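Local coordinates for A223 penton protein C-terminal domain-containing protein (Sulfolobus turreted icosahedral virus, PDB 4IL7) that probably serves as a penton structural protein of the viral capsid, this chain being its C-terminal part with a partial jelly-roll fold, at residues Y91-N96 / I134-G139. The protein carries 1 engineered substitution. Numbering follows the deposited sequence.
Sequences YTIPAN and IPVIAG
Asn-96 reaches across to the backbone of Ile-137 and Ala-138. Its CB lies 4.1 Å from Val-136 O, and the CA-H of Asn-96 makes a C-H...O contact with that oxygen (Asn-96 CA to Val-136 O 3.4 Å). CG, beside the backbone N and anti to the carbonyl carbon (chi1 -63°), then brings the amide alongside residues 137-138, itself 4.0 Å from Ala-138 N, and OD1 takes the N-H of Ala-138 at 2.8 Å. This bond is nearly straight, 173° at the hydrogen, and lies in the carbonyl plane; asparagine suits the place because its short amide can stand in for a backbone carbonyl. OD1 also lies 3.3 Å from Ile-137 CA, nearer than to the CB of Ile-137 or Ala-138. Each segment runs from the end of a strand, 86-92 or 130-136, into the link that crosses to the opposite sheet of the partial jelly roll. A backbone bond from Gly-139 N to Ile-93 O (2.8 Å) adds a second tie; glycine suits 139 because at its phi of 90° and psi near zero a CB would jam against Ala-138 O. Ile-93 faces inward, its CG2 3.6 Å from Val-136 CG2. These branched side chains cross at about a right angle, and both also touch Leu-99, filling the interior with apolar bulk.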
loop_
_atom_site.group_PDB
_atom_site.type_symbol
_atom_site.label_atom_id
_atom_site.label_comp_id
_atom_site.label_asym_id
_atom_site.label_seq_id
_atom_site.Cartn_x
_atom_site.Cartn_y
_atom_site.Cartn_z
ATOM N N TYR A 91 7.737 4.861 -2.618
ATOM C CA TYR A 91 6.789 5.941 -2.942
ATOM C C TYR A 91 6.647 6.825 -1.737
ATOM O O TYR A 91 6.712 6.344 -0.609
ATOM C CB TYR A 91 5.397 5.391 -3.350
ATOM C CG TYR A 91 5.537 4.464 -4.508
ATOM C CD1 TYR A 91 5.642 4.929 -5.780
ATOM C CD2 TYR A 91 5.646 3.114 -4.296
ATOM C CE1 TYR A 91 5.855 4.067 -6.862
ATOM C CE2 TYR A 91 5.863 2.249 -5.320
ATOM C CZ TYR A 91 6.042 2.719 -6.577
ATOM O OH TYR A 91 6.260 1.839 -7.566
ATOM N N THR A 92 6.375 8.098 -1.981
ATOM C CA THR A 92 6.139 9.072 -0.936
ATOM C C THR A 92 4.680 9.434 -0.889
ATOM O O THR A 92 4.077 9.783 -1.908
ATOM C CB THR A 92 6.981 10.342 -1.181
ATOM O OG1 THR A 92 8.356 9.982 -1.119
ATOM C CG2 THR A 92 6.695 11.410 -0.100
ATOM N N ILE A 93 4.088 9.357 0.276
ATOM C CA ILE A 93 2.711 9.745 0.446
ATOM C C ILE A 93 2.669 11.283 0.599
ATOM O O ILE A 93 3.356 11.830 1.446
ATOM C CB ILE A 93 2.142 9.004 1.666
ATOM C CG1 ILE A 93 2.084 7.496 1.334
ATOM C CG2 ILE A 93 0.788 9.552 2.040
ATOM C CD1 ILE A 93 1.866 6.594 2.520
ATOM N N PRO A 94 1.873 11.978 -0.232
ATOM C CA PRO A 94 2.023 13.445 -0.335
ATOM C C PRO A 94 1.302 14.276 0.717
ATOM O O PRO A 94 1.613 15.469 0.861
ATOM C CB PRO A 94 1.428 13.737 -1.711
ATOM C CG PRO A 94 0.351 12.725 -1.860
ATOM C CD PRO A 94 0.935 11.462 -1.249
ATOM N N ALA A 95 0.334 13.694 1.409
ATOM C CA ALA A 95 -0.502 14.457 2.322
ATOM C C ALA A 95 -0.955 13.627 3.492
ATOM O O ALA A 95 -0.752 12.423 3.528
ATOM C CB ALA A 95 -1.709 15.014 1.579
ATOM N N ASN A 96 -1.533 14.287 4.480
ATOM C CA ASN A 96 -2.271 13.605 5.517
ATOM C C ASN A 96 -3.546 13.020 4.935
ATOM O O ASN A 96 -4.236 13.669 4.131
ATOM C CB ASN A 96 -2.643 14.541 6.681
ATOM C CG ASN A 96 -1.447 15.111 7.438
ATOM O OD1 ASN A 96 -0.281 14.778 7.244
ATOM N ND2 ASN A 96 -1.776 16.012 8.342
ATOM N N ILE A 134 -5.129 2.616 5.757
ATOM C CA ILE A 134 -4.166 2.966 6.788
ATOM C C ILE A 134 -4.045 4.482 6.899
ATOM O O ILE A 134 -3.690 5.160 5.969
ATOM C CB ILE A 134 -2.764 2.384 6.461
ATOM C CG1 ILE A 134 -2.836 0.862 6.192
ATOM C CG2 ILE A 134 -1.779 2.700 7.561
ATOM C CD1 ILE A 134 -1.528 0.239 5.647
ATOM N N PRO A 135 -4.377 5.052 8.074
ATOM C CA PRO A 135 -4.105 6.468 8.301
ATOM C C PRO A 135 -2.634 6.784 8.191
ATOM O O PRO A 135 -1.819 6.070 8.755
ATOM C CB PRO A 135 -4.599 6.689 9.743
ATOM C CG PRO A 135 -5.459 5.530 10.041
ATOM C CD PRO A 135 -4.955 4.390 9.246
ATOM N N VAL A 136 -2.295 7.836 7.476
ATOM C CA VAL A 136 -0.951 8.232 7.254
ATOM C C VAL A 136 -0.780 9.778 7.302
ATOM O O VAL A 136 -1.711 10.557 7.013
ATOM C CB VAL A 136 -0.408 7.717 5.896
ATOM C CG1 VAL A 136 -0.311 6.201 5.912
ATOM C CG2 VAL A 136 -1.235 8.193 4.720
ATOM N N ILE A 137 0.420 10.209 7.659
ATOM C CA ILE A 137 0.739 11.619 7.599
ATOM C C ILE A 137 1.658 11.871 6.390
ATOM O O ILE A 137 2.326 10.978 5.826
ATOM C CB ILE A 137 1.289 12.182 8.922
ATOM C CG1 ILE A 137 2.727 11.798 9.046
ATOM C CG2 ILE A 137 0.518 11.583 10.103
ATOM C CD1 ILE A 137 3.350 12.371 10.296
ATOM N N ALA A 138 1.613 13.100 5.943
ATOM C CA ALA A 138 2.419 13.563 4.824
ATOM C C ALA A 138 3.883 13.198 4.930
ATOM O O ALA A 138 4.501 13.361 5.998
ATOM C CB ALA A 138 2.265 15.056 4.688
ATOM N N GLY A 139 4.445 12.674 3.861
ATOM C CA GLY A 139 5.847 12.309 3.782
ATOM C C GLY A 139 6.144 10.878 4.211
ATOM O O GLY A 139 7.276 10.420 4.088
#